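Local coordinates for 3-oxoacyl-[acyl-carrier-protein] synthase 2 (Rickettsia rickettsii, PDB 4JGA) that probably elongates acyl chains in fatty acid synthesis by condensing an acyl group with malonyl-[acyl-carrier-protein], at residues V18-L23 against L429-I434; E279-G284 against A313-D318; L389-P394 against I400-L405. One frame throughout, in Å; residues are numbered along the deposited sequence.

Contact 1. Residues V18-L23 against L429-I434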
ATOM      1  N   VAL A  18     -12.430  16.801 -10.035  1.00 12.85           N
ATOM      2  CA  VAL A  18     -11.961  16.603  -8.671  1.00 11.93           C
ATOM      3  C   VAL A  18     -11.166  17.808  -8.167  1.00 11.69           C
ATOM      4  O   VAL A  18     -10.169  18.224  -8.775  1.00 11.67           O
ATOM      5  CB  VAL A  18     -11.072  15.356  -8.570  1.00 11.44           C
ATOM      6  CG1 VAL A  18     -10.622  15.113  -7.139  1.00 10.75           C
ATOM      7  CG2 VAL A  18     -11.800  14.154  -9.141  1.00 11.81           C
ATOM      8  N   VAL A  19     -11.618  18.357  -7.047  1.00 11.51           N
ATOM      9  CA  VAL A  19     -11.024  19.555  -6.484  1.00 11.43           C
ATOM     10  C   VAL A  19     -10.462  19.262  -5.103  1.00 10.93           C
ATOM     11  O   VAL A  19     -10.792  18.232  -4.476  1.00 10.63           O
ATOM     12  CB  VAL A  19     -12.032  20.740  -6.449  1.00 12.03           C
ATOM     13  CG1 VAL A  19     -12.419  21.156  -7.864  1.00 12.68           C
ATOM     14  CG2 VAL A  19     -13.272  20.417  -5.652  1.00 12.18           C
ATOM     15  N   ILE A  20      -9.580  20.148  -4.675  1.00 10.89           N
ATOM     16  CA  ILE A  20      -8.898  20.085  -3.399  1.00 10.59           C
ATOM     17  C   ILE A  20      -9.614  21.054  -2.450  1.00 11.21           C
ATOM     18  O   ILE A  20      -9.623  22.285  -2.706  1.00 11.56           O
ATOM     19  CB  ILE A  20      -7.448  20.565  -3.544  1.00 10.41           C
ATOM     20  CG1 ILE A  20      -6.697  19.801  -4.664  1.00 10.22           C
ATOM     21  CG2 ILE A  20      -6.711  20.413  -2.228  1.00 10.22           C
ATOM     22  CD1 ILE A  20      -5.434  20.525  -5.150  1.00 10.34           C
ATOM     23  N   THR A  21     -10.181  20.527  -1.354  1.00 11.25           N
ATOM     24  CA  THR A  21     -10.947  21.334  -0.434  1.00 11.91           C
ATOM     25  C   THR A  21     -10.388  21.374   0.992  1.00 12.11           C
ATOM     26  O   THR A  21     -10.995  22.014   1.853  1.00 13.00           O
ATOM     27  CB  THR A  21     -12.408  20.850  -0.363  1.00 12.35           C
ATOM     28  OG1 THR A  21     -12.444  19.479   0.100  1.00 12.03           O
ATOM     29  CG2 THR A  21     -13.077  20.929  -1.768  1.00 12.49           C
ATOM     30  N   GLY A  22      -9.262  20.715   1.261  1.00 11.60           N
ATOM     31  CA  GLY A  22      -8.631  20.762   2.594  1.00 11.65           C
ATOM     32  C   GLY A  22      -7.163  20.389   2.562  1.00 11.14           C
ATOM     33  O   GLY A  22      -6.785  19.510   1.795  1.00 10.62           O
ATOM     34  N   LEU A  23      -6.347  21.062   3.390  1.00 11.36           N
ATOM     35  CA  LEU A  23      -4.906  20.827   3.478  1.00 11.00           C
ATOM     36  C   LEU A  23      -4.480  20.608   4.915  1.00 11.34           C
ATOM     37  O   LEU A  23      -4.996  21.255   5.841  1.00 11.78           O
ATOM     38  CB  LEU A  23      -4.097  21.987   2.937  1.00 11.20           C
ATOM     39  CG  LEU A  23      -4.505  22.601   1.590  1.00 11.36           C
ATOM     40  CD1 LEU A  23      -3.685  23.858   1.322  1.00 11.71           C
ATOM     41  CD2 LEU A  23      -4.335  21.595   0.447  1.00 10.78           C
ATOM     42  N   LEU A 429       1.735  14.590 -10.750  1.00  9.63           N
ATOM     43  CA  LEU A 429       0.423  15.157 -10.578  1.00 10.03           C
ATOM     44  C   LEU A 429       0.386  16.580 -11.162  1.00 10.67           C
ATOM     45  O   LEU A 429       1.342  17.341 -11.001  1.00 10.57           O
ATOM     46  CB  LEU A 429       0.072  15.190  -9.096  1.00  9.59           C
ATOM     47  CG  LEU A 429      -0.188  13.809  -8.467  1.00  9.27           C
ATOM     48  CD1 LEU A 429      -0.128  13.888  -6.927  1.00  9.16           C
ATOM     49  CD2 LEU A 429      -1.506  13.232  -8.966  1.00  9.73           C
ATOM     50  N   VAL A 430      -0.707  16.905 -11.844  1.00 11.60           N
ATOM     51  CA  VAL A 430      -0.947  18.248 -12.349  1.00 12.45           C
ATOM     52  C   VAL A 430      -2.185  18.853 -11.664  1.00 13.31           C
ATOM     53  O   VAL A 430      -3.271  18.253 -11.621  1.00 13.61           O
ATOM     54  CB  VAL A 430      -1.151  18.288 -13.876  1.00 13.40           C
ATOM     55  CG1 VAL A 430      -1.513  19.703 -14.345  1.00 14.34           C
ATOM     56  CG2 VAL A 430       0.087  17.795 -14.583  1.00 13.32           C
ATOM     57  N   ILE A 431      -2.009  20.082 -11.187  1.00 13.84           N
ATOM     58  CA  ILE A 431      -3.045  20.823 -10.520  1.00 15.28           C
ATOM     59  C   ILE A 431      -3.230  22.125 -11.260  1.00 16.04           C
ATOM     60  O   ILE A 431      -2.261  22.725 -11.728  1.00 15.31           O
ATOM     61  CB  ILE A 431      -2.608  21.213  -9.106  1.00 15.83           C
ATOM     62  CG1 ILE A 431      -2.366  19.973  -8.277  1.00 16.17           C
ATOM     63  CG2 ILE A 431      -3.696  22.030  -8.422  1.00 17.26           C
ATOM     64  CD1 ILE A 431      -1.670  20.350  -6.952  1.00 16.99           C
ATOM     65  N   LYS A 432      -4.461  22.596 -11.322  1.00 17.25           N
ATOM     66  CA  LYS A 432      -4.694  23.889 -11.892  1.00 18.59           C
ATOM     67  C   LYS A 432      -5.529  24.758 -10.972  1.00 19.26           C
ATOM     68  O   LYS A 432      -6.326  24.286 -10.203  1.00 19.14           O
ATOM     69  CB  LYS A 432      -5.285  23.763 -13.304  1.00 20.22           C
ATOM     70  CG  LYS A 432      -6.776  23.754 -13.353  1.00 22.15           C
ATOM     71  CD  LYS A 432      -7.304  23.825 -14.755  1.00 24.28           C
ATOM     72  CE  LYS A 432      -8.813  23.699 -14.708  1.00 26.61           C
ATOM     73  NZ  LYS A 432      -9.494  24.087 -15.969  1.00 29.20           N
ATOM     74  N   SER A 433      -5.331  26.050 -11.083  1.00 20.28           N
ATOM     75  CA  SER A 433      -6.186  27.005 -10.432  1.00 21.97           C
ATOM     76  C   SER A 433      -7.612  26.834 -10.930  1.00 24.68           C
ATOM     77  O   SER A 433      -7.852  26.633 -12.126  1.00 25.00           O
ATOM     78  CB  SER A 433      -5.722  28.426 -10.743  1.00 22.16           C
ATOM     79  OG  SER A 433      -6.787  29.300 -10.578  1.00 23.76           O
ATOM     80  N   ILE A 434      -8.552  26.913 -10.004  1.00 27.38           N
ATOM     81  CA  ILE A 434      -9.958  26.729 -10.317  1.00 31.53           C
ATOM     82  C   ILE A 434     -10.528  27.919 -11.099  1.00 36.26           C
ATOM     83  O   ILE A 434     -11.543  27.781 -11.785  1.00 38.91           O
ATOM     84  CB  ILE A 434     -10.749  26.438  -9.029  1.00 32.16           C
ATOM     85  CG1 ILE A 434     -12.016  25.632  -9.339  1.00 34.29           C
ATOM     86  CG2 ILE A 434     -11.032  27.723  -8.263  1.00 33.42           C
ATOM     87  CD1 ILE A 434     -11.791  24.270  -9.993  1.00 33.45           C
TER

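Contact 2. Residues E279-G284 against A313-D318. With NA (sodium ion), chain E.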
ATOM      1  N   GLU A 279      -7.872  22.370  -8.840  1.00 13.60           N
ATOM      2  CA  GLU A 279      -8.434  21.174  -9.439  1.00 13.24           C
ATOM      3  C   GLU A 279      -7.288  20.210  -9.825  1.00 12.53           C
ATOM      4  O   GLU A 279      -6.283  20.616 -10.413  1.00 12.32           O
ATOM      5  CB  GLU A 279      -9.295  21.529 -10.643  1.00 13.97           C
ATOM      6  CG  GLU A 279     -10.012  20.324 -11.263  1.00 13.87           C
ATOM      7  CD  GLU A 279     -10.790  20.667 -12.519  1.00 14.67           C
ATOM      8  OE1 GLU A 279     -10.869  21.878 -12.852  1.00 15.15           O
ATOM      9  OE2 GLU A 279     -11.352  19.721 -13.129  1.00 14.66           O
ATOM     10  N   VAL A 280      -7.444  18.948  -9.459  1.00 12.00           N
ATOM     11  CA  VAL A 280      -6.479  17.921  -9.833  1.00 11.70           C
ATOM     12  C   VAL A 280      -6.907  17.425 -11.199  1.00 11.85           C
ATOM     13  O   VAL A 280      -7.975  16.862 -11.344  1.00 12.18           O
ATOM     14  CB  VAL A 280      -6.466  16.740  -8.841  1.00 11.33           C
ATOM     15  CG1 VAL A 280      -5.312  15.800  -9.139  1.00 10.92           C
ATOM     16  CG2 VAL A 280      -6.346  17.251  -7.425  1.00 11.32           C
ATOM     17  N   ILE A 281      -6.093  17.688 -12.206  1.00 11.91           N
ATOM     18  CA  ILE A 281      -6.491  17.429 -13.572  1.00 12.28           C
ATOM     19  C   ILE A 281      -5.653  16.375 -14.278  1.00 11.63           C
ATOM     20  O   ILE A 281      -6.058  15.885 -15.317  1.00 12.13           O
ATOM     21  CB  ILE A 281      -6.504  18.724 -14.444  1.00 13.11           C
ATOM     22  CG1 ILE A 281      -5.173  19.479 -14.406  1.00 13.13           C
ATOM     23  CG2 ILE A 281      -7.642  19.632 -14.045  1.00 13.75           C
ATOM     24  CD1 ILE A 281      -5.087  20.532 -15.504  1.00 14.00           C
ATOM     25  N   GLY A 282      -4.485  16.058 -13.752  1.00 10.89           N
ATOM     26  CA  GLY A 282      -3.620  15.093 -14.401  1.00 10.32           C
ATOM     27  C   GLY A 282      -2.853  14.240 -13.439  1.00  9.50           C
ATOM     28  O   GLY A 282      -2.378  14.730 -12.394  1.00  9.25           O
ATOM     29  N   TYR A 283      -2.677  12.975 -13.834  1.00  9.00           N
ATOM     30  CA  TYR A 283      -1.976  11.971 -13.032  1.00  8.35           C
ATOM     31  C   TYR A 283      -1.246  11.004 -13.968  1.00  8.31           C
ATOM     32  O   TYR A 283      -1.888  10.358 -14.812  1.00  8.53           O
ATOM     33  CB  TYR A 283      -2.968  11.171 -12.197  1.00  8.10           C
ATOM     34  CG  TYR A 283      -2.459  10.017 -11.320  1.00  7.55           C
ATOM     35  CD1 TYR A 283      -1.189  10.001 -10.758  1.00  7.27           C
ATOM     36  CD2 TYR A 283      -3.327   8.972 -10.980  1.00  7.49           C
ATOM     37  CE1 TYR A 283      -0.785   8.973  -9.933  1.00  6.91           C
ATOM     38  CE2 TYR A 283      -2.940   7.951 -10.126  1.00  7.07           C
ATOM     39  CZ  TYR A 283      -1.681   7.948  -9.606  1.00  6.81           C
ATOM     40  OH  TYR A 283      -1.320   6.909  -8.766  1.00  6.41           O
ATOM     41  N   GLY A 284       0.068  10.938 -13.807  1.00  7.93           N
ATOM     42  CA  GLY A 284       0.913  10.000 -14.532  1.00  8.05           C
ATOM     43  C   GLY A 284       1.545   9.026 -13.545  1.00  7.56           C
ATOM     44  O   GLY A 284       1.994   9.429 -12.467  1.00  7.44           O
ATOM     45  N   ALA A 313      -4.316  15.413 -18.309  1.00 13.64           N
ATOM     46  CA  ALA A 313      -4.910  16.751 -18.074  1.00 14.15           C
ATOM     47  C   ALA A 313      -5.427  17.484 -19.316  1.00 15.37           C
ATOM     48  O   ALA A 313      -6.073  18.548 -19.196  1.00 15.57           O
ATOM     49  CB  ALA A 313      -3.893  17.621 -17.391  1.00 13.83           C
ATOM     50  N   THR A 314      -5.151  16.921 -20.498  1.00 15.97           N
ATOM     51  CA  THR A 314      -5.378  17.560 -21.775  1.00 17.30           C
ATOM     52  C   THR A 314      -4.790  18.987 -21.807  1.00 17.46           C
ATOM     53  O   THR A 314      -5.403  19.912 -22.298  1.00 18.06           O
ATOM     54  CB  THR A 314      -6.866  17.500 -22.192  1.00 18.69           C
ATOM     55  OG1 THR A 314      -7.648  18.265 -21.279  1.00 20.27           O
ATOM     56  CG2 THR A 314      -7.393  16.091 -22.094  1.00 18.50           C
ATOM     57  N   ILE A 315      -3.567  19.136 -21.304  1.00 16.92           N
ATOM     58  CA  ILE A 315      -2.811  20.365 -21.498  1.00 17.27           C
ATOM     59  C   ILE A 315      -1.514  20.095 -22.261  1.00 17.27           C
ATOM     60  O   ILE A 315      -1.095  18.931 -22.434  1.00 16.66           O
ATOM     61  CB  ILE A 315      -2.468  21.040 -20.157  1.00 16.84           C
ATOM     62  CG1 ILE A 315      -1.482  20.191 -19.340  1.00 16.05           C
ATOM     63  CG2 ILE A 315      -3.725  21.296 -19.354  1.00 16.80           C
ATOM     64  CD1 ILE A 315      -0.912  20.948 -18.158  1.00 15.96           C
ATOM     65  N   THR A 316      -0.870  21.186 -22.678  1.00 17.65           N
ATOM     66  CA  THR A 316       0.399  21.126 -23.405  1.00 17.80           C
ATOM     67  C   THR A 316       1.502  21.665 -22.485  1.00 17.37           C
ATOM     68  O   THR A 316       1.212  22.327 -21.492  1.00 17.33           O
ATOM     69  CB  THR A 316       0.311  21.920 -24.708  1.00 18.96           C
ATOM     70  OG1 THR A 316      -0.194  23.220 -24.426  1.00 19.46           O
ATOM     71  CG2 THR A 316      -0.643  21.233 -25.726  1.00 19.35           C
ATOM     72  N   PRO A 317       2.772  21.333 -22.768  1.00 17.02           N
ATOM     73  CA  PRO A 317       3.807  21.663 -21.782  1.00 16.51           C
ATOM     74  C   PRO A 317       4.080  23.165 -21.577  1.00 17.11           C
ATOM     75  O   PRO A 317       4.540  23.541 -20.512  1.00 16.89           O
ATOM     76  CB  PRO A 317       5.037  20.947 -22.325  1.00 16.48           C
ATOM     77  CG  PRO A 317       4.477  19.787 -23.099  1.00 16.39           C
ATOM     78  CD  PRO A 317       3.257  20.358 -23.761  1.00 17.04           C
ATOM     79  N   ASP A 318       3.768  23.998 -22.561  1.00 17.90           N
ATOM     80  CA  ASP A 318       3.856  25.455 -22.407  1.00 18.67           C
ATOM     81  C   ASP A 318       2.943  25.987 -21.302  1.00 18.16           C
ATOM     82  O   ASP A 318       3.171  27.070 -20.782  1.00 18.55           O
ATOM     83  CB  ASP A 318       3.482  26.144 -23.716  1.00 20.03           C
ATOM     84  CG  ASP A 318       2.098  25.737 -24.191  1.00 20.25           C
ATOM     85  OD1 ASP A 318       1.901  24.545 -24.453  1.00 19.82           O
ATOM     86  OD2 ASP A 318       1.195  26.589 -24.248  1.00 21.25           O
TER
HETATM   87 NA    NA E 503       3.122  28.876 -18.658  1.00  8.31          NA
HETATM   88  O   HOH W   1       3.794  29.846 -21.353  1.00 35.32           O
HETATM   89  O   HOH W   2       5.590  29.291 -18.080  1.00 21.59           O

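Contact 3. Residues L389-P394 against I400-L405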
ATOM      1  N   LEU A 389      16.810  26.070  -1.820  1.00 16.61           N
ATOM      2  CA  LEU A 389      17.892  26.475  -0.929  1.00 17.52           C
ATOM      3  C   LEU A 389      19.191  25.788  -1.322  1.00 17.85           C
ATOM      4  O   LEU A 389      19.199  24.714  -1.976  1.00 17.14           O
ATOM      5  CB  LEU A 389      17.549  26.150   0.522  1.00 17.48           C
ATOM      6  CG  LEU A 389      16.298  26.831   1.103  1.00 17.37           C
ATOM      7  CD1 LEU A 389      16.167  26.451   2.568  1.00 17.44           C
ATOM      8  CD2 LEU A 389      16.395  28.343   0.942  1.00 18.36           C
ATOM      9  N   ASN A 390      20.292  26.431  -0.942  1.00 18.87           N
ATOM     10  CA  ASN A 390      21.643  25.877  -1.122  1.00 19.52           C
ATOM     11  C   ASN A 390      22.143  25.774  -2.570  1.00 19.67           C
ATOM     12  O   ASN A 390      23.214  25.232  -2.811  1.00 19.92           O
ATOM     13  CB  ASN A 390      21.788  24.517  -0.413  1.00 19.06           C
ATOM     14  CG  ASN A 390      21.593  24.632   1.088  1.00 19.40           C
ATOM     15  OD1 ASN A 390      22.100  25.565   1.696  1.00 20.50           O
ATOM     16  ND2 ASN A 390      20.829  23.716   1.684  1.00 18.51           N
ATOM     17  N   LEU A 391      21.400  26.342  -3.509  1.00 19.50           N
ATOM     18  CA  LEU A 391      21.789  26.280  -4.906  1.00 19.84           C
ATOM     19  C   LEU A 391      22.790  27.388  -5.189  1.00 21.28           C
ATOM     20  O   LEU A 391      22.482  28.414  -5.807  1.00 21.66           O
ATOM     21  CB  LEU A 391      20.562  26.337  -5.813  1.00 19.02           C
ATOM     22  CG  LEU A 391      20.810  26.078  -7.308  1.00 19.08           C
ATOM     23  CD1 LEU A 391      21.721  24.877  -7.530  1.00 19.02           C
ATOM     24  CD2 LEU A 391      19.466  25.926  -8.032  1.00 18.33           C
ATOM     25  N   ASP A 392      24.014  27.152  -4.709  1.00 22.34           N
ATOM     26  CA  ASP A 392      25.085  28.130  -4.746  1.00 23.62           C
ATOM     27  C   ASP A 392      25.893  27.994  -6.011  1.00 24.31           C
ATOM     28  O   ASP A 392      26.357  28.992  -6.565  1.00 25.07           O
ATOM     29  CB  ASP A 392      26.021  27.916  -3.553  1.00 24.40           C
ATOM     30  CG  ASP A 392      25.317  28.064  -2.218  1.00 24.08           C
ATOM     31  OD1 ASP A 392      24.474  28.966  -2.100  1.00 24.44           O
ATOM     32  OD2 ASP A 392      25.603  27.280  -1.293  1.00 23.93           O
ATOM     33  N   THR A 393      26.081  26.754  -6.463  1.00 23.92           N
ATOM     34  CA  THR A 393      26.891  26.475  -7.631  1.00 24.64           C
ATOM     35  C   THR A 393      26.152  25.486  -8.532  1.00 23.66           C
ATOM     36  O   THR A 393      26.404  24.273  -8.495  1.00 23.10           O
ATOM     37  CB  THR A 393      28.268  25.948  -7.211  1.00 25.56           C
ATOM     38  OG1 THR A 393      28.716  26.690  -6.074  1.00 26.28           O
ATOM     39  CG2 THR A 393      29.276  26.116  -8.359  1.00 26.66           C
ATOM     40  N   PRO A 394      25.248  26.010  -9.374  1.00 23.36           N
ATOM     41  CA  PRO A 394      24.380  25.103 -10.135  1.00 22.32           C
ATOM     42  C   PRO A 394      25.179  24.192 -11.070  1.00 22.71           C
ATOM     43  O   PRO A 394      26.165  24.620 -11.671  1.00 23.34           O
ATOM     44  CB  PRO A 394      23.470  26.055 -10.939  1.00 22.43           C
ATOM     45  CG  PRO A 394      23.737  27.443 -10.442  1.00 23.26           C
ATOM     46  CD  PRO A 394      25.087  27.423  -9.772  1.00 24.04           C
ATOM     47  N   ILE A 400      17.212  26.255 -16.986  1.00 23.86           N
ATOM     48  CA  ILE A 400      15.957  26.881 -16.594  1.00 22.79           C
ATOM     49  C   ILE A 400      16.129  27.479 -15.224  1.00 21.63           C
ATOM     50  O   ILE A 400      17.119  27.225 -14.552  1.00 21.49           O
ATOM     51  CB  ILE A 400      14.771  25.892 -16.552  1.00 22.11           C
ATOM     52  CG1 ILE A 400      15.101  24.693 -15.680  1.00 21.30           C
ATOM     53  CG2 ILE A 400      14.419  25.446 -17.961  1.00 22.68           C
ATOM     54  CD1 ILE A 400      13.870  23.862 -15.426  1.00 20.79           C
ATOM     55  N   ASP A 401      15.155  28.292 -14.842  1.00 20.87           N
ATOM     56  CA  ASP A 401      15.131  28.958 -13.547  1.00 20.32           C
ATOM     57  C   ASP A 401      14.745  27.955 -12.432  1.00 18.82           C
ATOM     58  O   ASP A 401      13.623  27.469 -12.389  1.00 18.01           O
ATOM     59  CB  ASP A 401      14.137  30.112 -13.612  1.00 20.54           C
ATOM     60  CG  ASP A 401      14.216  31.029 -12.415  1.00 20.86           C
ATOM     61  OD1 ASP A 401      14.735  30.639 -11.346  1.00 20.18           O
ATOM     62  OD2 ASP A 401      13.749  32.172 -12.576  1.00 21.70           O
ATOM     63  N   LEU A 402      15.692  27.657 -11.548  1.00 18.48           N
ATOM     64  CA  LEU A 402      15.486  26.716 -10.443  1.00 17.52           C
ATOM     65  C   LEU A 402      15.183  27.440  -9.142  1.00 17.54           C
ATOM     66  O   LEU A 402      15.233  26.844  -8.044  1.00 17.03           O
ATOM     67  CB  LEU A 402      16.694  25.807 -10.260  1.00 17.40           C
ATOM     68  CG  LEU A 402      16.971  24.831 -11.408  1.00 17.36           C
ATOM     69  CD1 LEU A 402      18.261  24.046 -11.162  1.00 17.47           C
ATOM     70  CD2 LEU A 402      15.785  23.898 -11.683  1.00 16.40           C
ATOM     71  N   VAL A 403      14.850  28.723  -9.261  1.00 18.11           N
ATOM     72  CA  VAL A 403      14.420  29.512  -8.104  1.00 18.28           C
ATOM     73  C   VAL A 403      15.473  29.395  -7.008  1.00 18.44           C
ATOM     74  O   VAL A 403      15.156  29.127  -5.847  1.00 18.01           O
ATOM     75  CB  VAL A 403      13.040  29.043  -7.554  1.00 17.49           C
ATOM     76  CG1 VAL A 403      12.413  30.141  -6.675  1.00 17.90           C
ATOM     77  CG2 VAL A 403      12.063  28.715  -8.667  1.00 17.14           C
ATOM     78  N   ALA A 404      16.737  29.559  -7.385  1.00 19.02           N
ATOM     79  CA  ALA A 404      17.823  29.454  -6.421  1.00 19.29           C
ATOM     80  C   ALA A 404      17.670  30.447  -5.267  1.00 19.74           C
ATOM     81  O   ALA A 404      17.370  31.617  -5.498  1.00 20.36           O
ATOM     82  CB  ALA A 404      19.152  29.679  -7.105  1.00 20.12           C
ATOM     83  N   LEU A 405      17.818  29.948  -4.036  1.00 19.37           N
ATOM     84  CA  LEU A 405      18.045  30.761  -2.831  1.00 19.93           C
ATOM     85  C   LEU A 405      16.857  31.496  -2.221  1.00 19.83           C
ATOM     86  O   LEU A 405      16.698  31.497  -0.996  1.00 20.19           O
ATOM     87  CB  LEU A 405      19.215  31.763  -3.046  1.00 21.17           C
ATOM     88  CG  LEU A 405      20.544  31.189  -3.561  1.00 21.47           C
ATOM     89  CD1 LEU A 405      21.610  32.272  -3.546  1.00 22.93           C
ATOM     90  CD2 LEU A 405      20.954  29.976  -2.726  1.00 20.95           C
TER

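Contact 1. Residues V18-L23 against L429-I434
Val19 and Ile434 mark the closest approach of the two backbones, with 8.2 Å between Val19 CA and Ile434 CA. Strand 278-287, antiparallel to both, lies between strands 18-26 and 425-432 and keeps their backbones from pairing. The segments therefore meet through side chains alone, at two separate places. In the first, the CG1 methyl of Val19 meets the CD1 methyl of Ile434 at 3.8 Å, the two side chains slanting across each other. Ile434 has already left the strand; its CG1 lies roughly anti to the backbone N (chi1 -154°), and a bend at chi2 (60°) turns CD1 to Val19. Val276 packs against both residues.

The second pair is more deeply set. Ile20 and Ile431 cross nearly at right angles, and CD1 of Ile20 touches both arms of its partner: CG2 of Ile431 at 4.0 Å and CD1 of Ile431 at 4.2 Å. An extended chi2 of 161° carries the Ile20 methyl outward to this position. Phe373 of helix 368-382 packs on both isoleucines, so the pair belongs to the layer between central sheet and helix in the thiolase-type fold of beta-ketoacyl synthases. Farther along the first strand, Thr21 and Gly22 form a classic beta bulge opposite Val262.

With 118 Å² buried in all and no hydrogen bond between the segments, the contact is purely dispersive. It brings together branched side chains from two strands separated by a third, and from a residue just past the end of one of them, while directional bonding is left to the intervening strand, as in the backbone pairing of Val18 with Val280.

Contact 2. Residues E279-G284 against A313-D318
Ile281 and Ala313 form the centre of this contact. The Ala313 methyl lies alongside the Ile281 side chain, with Ala313 CB 3.7 Å from Ile281 CD1 and equally near its CG1. On the backbone side, Ala313 CA makes a bent CA-H...O contact with Ile281 O, 3.1 Å long with an angle of 133° at the hydrogen. The amide of Ala313 is also near that oxygen, but too poorly angled to bond. Gly282 brings bare backbone to the same methyl, its CA lying 3.9 Å from Ala313 CB. The same Ile281 CD1 also reaches Ile315 CG2 at 4.2 Å, the two isoleucines crossing at roughly a right angle.

Two backbone features set up this packing. Ile281 and Gly282 form a classic beta bulge facing Val430, and Ile281 places CG1 between its own N and carbonyl carbon (chi1 54°), which lays the side chain against Ala313. On the other segment a Schellman motif closes helix 300-312: Thr314 takes positive phi and turns the chain, after which Ile315 points back toward the strand. The hydroxyl of Thr314 donates to the carbonyl of Ala313, 2.6 Å from Thr314 OG1 to Ala313 O, approaching the carbonyl from the side (98° at O). Farther on, Asp318 O binds a sodium ion at 2.8 Å, together with two waters and Asp321 OD1.

Asp312 OD2 accepts from Tyr283 N, a further tie between the helix end and strand 278-287. Tyr414 of strand 414-421 packs on both Ile281 and Ile315, while Tyr283, whose CB leads away from this loop, packs against helix 187-200 and Gln179 of the second subunit.

Contact 3. Residues L389-P394 against I400-L405
Leu391 makes the close-packed part of this contact, reaching both Leu402 and Ala404. Its CG lies anti to the backbone N (chi1 -172°), which extends the side chain along the opposing segment. The Leu391 and Leu402 side chains cross at about a right angle, with Leu391 CD2 3.6 Å from Leu402 CB and 3.8 Å from Leu402 CD1, while nearer the backbone Leu391 CB faces Ala404 CB at 3.9 Å. Leu391 and Leu402 are buried, although Ala404 is itself exposed, and Trp245 and Met354 also pack on Leu402.

Both segments belong to the irregular connection between the short antiparallel strands 384-385 and 408-409, and tight turns give them their shape. Leu391 is the centre of an inverse gamma turn, closed by a weak hydrogen bond from Asp392 N to Asn390 O. Across from it, an Asx turn precedes Ala404: Val403 N donates to Asp401 OD1 over 2.8 Å at an N-H...O angle of 153°, meeting the anti side of the carboxylate 24° out of its plane. The other oxygen of Asp401 forms a salt bridge with Lys408.

The solvent side is less enclosed and mixed in character. Leu405 is exposed, and its CB leads away from the other segment before CD2 swings back over the backbone, 3.7 Å from Leu391 N. The Asp392 and Leu405 side chains cross at about a right angle, Asp392 OD1 also 3.7 Å from Leu405 CD2, in a contact without polar pairing. The charge of Asp392 is met from beyond the two segments, where its OD2 forms a salt bridge with Arg243.

In the fold
Contacts 1 and 2 share the central sheet. Strand 278-287 supplies one side of contact 2 and separates the two segments of contact 1; backbone pairing such as Val430 N to Gly282 O, 2.8 Å, joins them directly. Both are buried and largely aliphatic, but contact 1 links strand to strand through methyl groups, whereas contact 2 seats a helix end on a strand and adds a CA-H...O contact. Contact 3, centred about 26 to 27 Å from the centres of the other two, joins loop to loop. It buries the largest area, 300 Å², yet is only partly enclosed, setting buried Leu391 and Leu402 against an exposed margin where Leu405 lies beside Asp392.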